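Local coordinates for 3-oxoacyl-[acyl-carrier-protein] synthase, mitochondrial (Arabidopsis thaliana, PDB 2IX4) that catalyses the condensation steps of mitochondrial fatty acid synthesis, lengthening acyl chains by two carbons taken from malonyl-ACP, at residues A319-T322 against G327-V330; L348-T353 against P392-R397. All blocks are in the same frame, centred on the assembly; numbering follows the deposited sequence.

Overall arrangement
Contacts 1 and 2 follow one another along the chain, their centres about 11 Å apart, and both belong to the region around the parallel strands 316-318 and 349-351. They are joined directly: A319 N lies 2.8 Å from S351 O, a probable backbone hydrogen bond between the two segments, and A321 O lies 2.6 Å from S352 OG, probably also hydrogen-bonded. Contact 1 borders the reaction centre: between nearest atoms, the T322 side chain is about 3 Å from that of the predicted catalytic H359 and about 7 Å from bound hexanoic acid. Contact 2 is farther out, the F350 side chain being about 11 Å, again between nearest atoms, from that of H320, also predicted to be catalytic.

Contact 1: A319-T322 against G327-V330; sequences AHAT and GDAV. With K (potassium ion), chain D.
The loop that carries H320, a predicted active-site residue, is tied to the start of helix 325-339 where A321 and T322 meet the carboxylate of D328. A321 CB sits against the carboxylate in van der Waals contact, 3.7 Å from D328 CG. The polar part centres on D328 OD1. T322 N points a weak, bent hydrogen bond at it (3.3 Å to D328 OD1, N-H...O 120°), and a water completes the link, accepting from T322 N at 3.0 Å and donating to D328 OD1 at 2.7 Å. The single N-H is thus shared between an oblique direct bond and a bridge. The chi1 of D328 (-66°) sets CG beside its own backbone N and anti to its carbonyl carbon, which brings the carboxylate to the loop. Beyond the two segments, D328 OD1 also accepts from T324 N and OD2 from F239 N; these donors, with the nearby helix N-terminus, would probably favour the charged form. One turn along the helix, E331 accepts from the backbone N of H320 and of A321. A319 O also binds the potassium ion, at a long 3.3 Å, together with N318, E368, S414 and N415. Such a strand-loop-helix junction bearing a histidine is consistent with the Cys-His-His site of the KAS I/II enzymes of the thiolase fold, to which H320, H359 and C179 are predicted to belong.

Contact 2: L348-T353 against P392-R397; sequences LAFSST and PIFDKR
The phenyl rings of F350 and F394 approach from opposite directions, F394 CE2 lying at the edge of the F350 ring and in its plane, while F350 CZ reaches the F394 ring obliquely. One face of F394 is covered within its own segment by I393 CG2, 3.6 Å above the ring plane and over its centre. The closest atoms across the contact are F350 CZ and F394 CE2, 3.5 Å apart; F350 CE1 is also near, at 3.7 Å from F394 CE2. With centroids 5.9 Å apart and planes at 33°, the pair is oblique. The CB of F350 points toward the 392-397 loop, and chi1, 67°, holding CG between the backbone N and the carbonyl carbon, then places CZ and CE1 at F394 CE2. Cutting F350 back to an alanine takes away CZ and CE1 and is likely to open a gap beside F394 CE2. Outside the segments, F398 meets both rings, and F239 meets F394 edge-to-face. Further along the loop, D395 OD1 accepts from R397 N at 2.9 Å, forming an Asx turn. The contact thus joins strand 349-351, paired in parallel with strand 316-318, to the loop preceding strand 405-406, while I393 and F394 also touch A332 of helix 325-339.

Contact 1: A319-T322 against G327-V330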
# COMPACT_ATOMS: atom_id res chain seq x y z
N ALA A 319 13.71 -17.08 -8.26
CA ALA A 319 12.33 -17.53 -8.09
C ALA A 319 11.71 -17.03 -6.79
O ALA A 319 12.43 -16.71 -5.84
CB ALA A 319 12.26 -19.06 -8.15
N HIS A 320 10.38 -16.93 -6.76
CA HIS A 320 9.68 -16.55 -5.53
C HIS A 320 9.72 -17.69 -4.52
O HIS A 320 9.83 -17.44 -3.32
CB HIS A 320 8.23 -16.13 -5.81
CG HIS A 320 7.49 -15.70 -4.59
ND1 HIS A 320 7.85 -14.59 -3.85
CD2 HIS A 320 6.41 -16.23 -3.97
CE1 HIS A 320 7.02 -14.46 -2.82
NE2 HIS A 320 6.14 -15.44 -2.87
N ALA A 321 9.64 -18.91 -5.04
CA ALA A 321 9.57 -20.16 -4.26
C ALA A 321 9.90 -20.02 -2.78
O ALA A 321 11.06 -19.82 -2.40
CB ALA A 321 10.42 -21.24 -4.92
N THR A 322 8.86 -20.15 -1.96
CA THR A 322 8.91 -19.89 -0.53
C THR A 322 9.12 -21.14 0.32
O THR A 322 9.21 -21.05 1.54
CB THR A 322 7.61 -19.20 -0.06
OG1 THR A 322 6.50 -20.06 -0.32
CG2 THR A 322 7.40 -17.88 -0.78
N GLY A 327 2.88 -24.00 -4.09
CA GLY A 327 3.48 -22.78 -4.63
C GLY A 327 4.73 -22.98 -5.46
O GLY A 327 4.83 -22.44 -6.57
N ASP A 328 5.69 -23.75 -4.93
CA ASP A 328 6.98 -23.96 -5.60
C ASP A 328 6.81 -24.69 -6.93
O ASP A 328 7.44 -24.33 -7.93
CB ASP A 328 7.95 -24.72 -4.70
CG ASP A 328 8.36 -23.92 -3.47
OD1 ASP A 328 7.63 -22.98 -3.07
OD2 ASP A 328 9.41 -24.25 -2.88
N ALA A 329 5.97 -25.72 -6.92
CA ALA A 329 5.67 -26.52 -8.11
C ALA A 329 5.00 -25.69 -9.20
O ALA A 329 5.33 -25.81 -10.38
CB ALA A 329 4.80 -27.71 -7.74
N VAL A 330 4.05 -24.85 -8.79
CA VAL A 330 3.34 -23.95 -9.71
C VAL A 330 4.31 -23.00 -10.41
O VAL A 330 4.26 -22.85 -11.63
CB VAL A 330 2.21 -23.17 -8.98
CG1 VAL A 330 1.68 -22.04 -9.85
CG2 VAL A 330 1.07 -24.11 -8.60
K K D . 12.27 -13.47 -6.22
O HOH W 1 6.33 -20.66 -3.51

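Contact 2: L348-T353 against P392-R397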
# COMPACT_ATOMS: atom_id res chain seq x y z
N LEU A 348 19.08 -22.22 -18.64
CA LEU A 348 18.61 -21.22 -17.68
C LEU A 348 19.05 -21.56 -16.26
O LEU A 348 18.81 -22.66 -15.77
CB LEU A 348 17.08 -21.07 -17.74
CG LEU A 348 16.41 -20.13 -16.73
CD1 LEU A 348 16.67 -18.66 -17.04
CD2 LEU A 348 14.91 -20.40 -16.65
N ALA A 349 19.69 -20.59 -15.61
CA ALA A 349 20.03 -20.69 -14.20
C ALA A 349 18.90 -20.10 -13.37
O ALA A 349 18.45 -18.98 -13.64
CB ALA A 349 21.34 -19.97 -13.90
N PHE A 350 18.43 -20.85 -12.38
CA PHE A 350 17.43 -20.33 -11.45
C PHE A 350 17.59 -20.90 -10.05
O PHE A 350 18.03 -22.03 -9.87
CB PHE A 350 16.00 -20.53 -11.99
CG PHE A 350 15.57 -21.96 -12.07
CD1 PHE A 350 14.79 -22.52 -11.06
CD2 PHE A 350 15.93 -22.75 -13.16
CE1 PHE A 350 14.38 -23.84 -11.14
CE2 PHE A 350 15.53 -24.08 -13.24
CZ PHE A 350 14.75 -24.63 -12.23
N SER A 351 17.24 -20.08 -9.06
CA SER A 351 17.30 -20.48 -7.66
C SER A 351 16.32 -19.66 -6.84
O SER A 351 15.86 -18.61 -7.28
CB SER A 351 18.72 -20.28 -7.11
OG SER A 351 19.11 -18.92 -7.16
N SER A 352 16.00 -20.16 -5.65
CA SER A 352 15.33 -19.36 -4.64
C SER A 352 16.26 -19.16 -3.45
O SER A 352 16.86 -20.12 -2.96
CB SER A 352 14.04 -20.02 -4.17
OG SER A 352 13.51 -19.32 -3.06
N THR A 353 16.38 -17.92 -3.00
CA THR A 353 17.29 -17.58 -1.91
C THR A 353 16.58 -17.60 -0.54
O THR A 353 17.19 -17.27 0.49
CB THR A 353 17.97 -16.21 -2.14
OG1 THR A 353 17.00 -15.27 -2.62
CG2 THR A 353 19.07 -16.34 -3.16
N PRO A 392 9.74 -33.75 -8.31
CA PRO A 392 9.55 -34.58 -9.50
C PRO A 392 9.48 -33.83 -10.84
O PRO A 392 9.81 -34.42 -11.87
CB PRO A 392 8.20 -35.26 -9.23
CG PRO A 392 8.15 -35.38 -7.77
CD PRO A 392 8.84 -34.16 -7.21
N ILE A 393 9.07 -32.57 -10.81
CA ILE A 393 9.04 -31.74 -12.03
C ILE A 393 10.44 -31.55 -12.62
O ILE A 393 10.59 -31.39 -13.83
CB ILE A 393 8.34 -30.36 -11.79
CG1 ILE A 393 7.91 -29.74 -13.12
CG2 ILE A 393 9.23 -29.41 -10.98
CD1 ILE A 393 6.84 -28.67 -13.00
N PHE A 394 11.45 -31.59 -11.76
CA PHE A 394 12.83 -31.37 -12.17
C PHE A 394 13.52 -32.65 -12.64
O PHE A 394 13.19 -33.75 -12.18
CB PHE A 394 13.63 -30.73 -11.03
CG PHE A 394 13.09 -29.41 -10.57
CD1 PHE A 394 12.58 -29.27 -9.28
CD2 PHE A 394 13.07 -28.31 -11.42
CE1 PHE A 394 12.08 -28.05 -8.85
CE2 PHE A 394 12.57 -27.09 -11.00
CZ PHE A 394 12.07 -26.95 -9.71
N ASP A 395 14.46 -32.49 -13.56
CA ASP A 395 15.28 -33.60 -14.03
C ASP A 395 16.75 -33.18 -14.11
O ASP A 395 17.10 -32.08 -13.68
CB ASP A 395 14.77 -34.15 -15.38
CG ASP A 395 14.82 -33.12 -16.51
OD1 ASP A 395 15.67 -32.20 -16.48
OD2 ASP A 395 14.01 -33.24 -17.45
N LYS A 396 17.58 -34.05 -14.67
CA LYS A 396 19.02 -33.79 -14.80
C LYS A 396 19.37 -32.41 -15.37
O LYS A 396 20.33 -31.78 -14.93
CB LYS A 396 19.69 -34.91 -15.62
CG LYS A 396 18.95 -35.32 -16.89
CD LYS A 396 19.20 -36.79 -17.22
CE LYS A 396 18.85 -37.12 -18.66
NZ LYS A 396 19.89 -36.63 -19.62
N ARG A 397 18.56 -31.95 -16.32
CA ARG A 397 18.80 -30.66 -16.98
C ARG A 397 18.01 -29.51 -16.33
O ARG A 397 18.60 -28.52 -15.90
CB ARG A 397 18.48 -30.77 -18.48
CG ARG A 397 19.54 -31.52 -19.28
CD ARG A 397 19.02 -31.99 -20.63
NE ARG A 397 18.11 -33.13 -20.50
CZ ARG A 397 16.82 -33.11 -20.83
NH1 ARG A 397 16.26 -32.01 -21.33
NH2 ARG A 397 16.08 -34.20 -20.67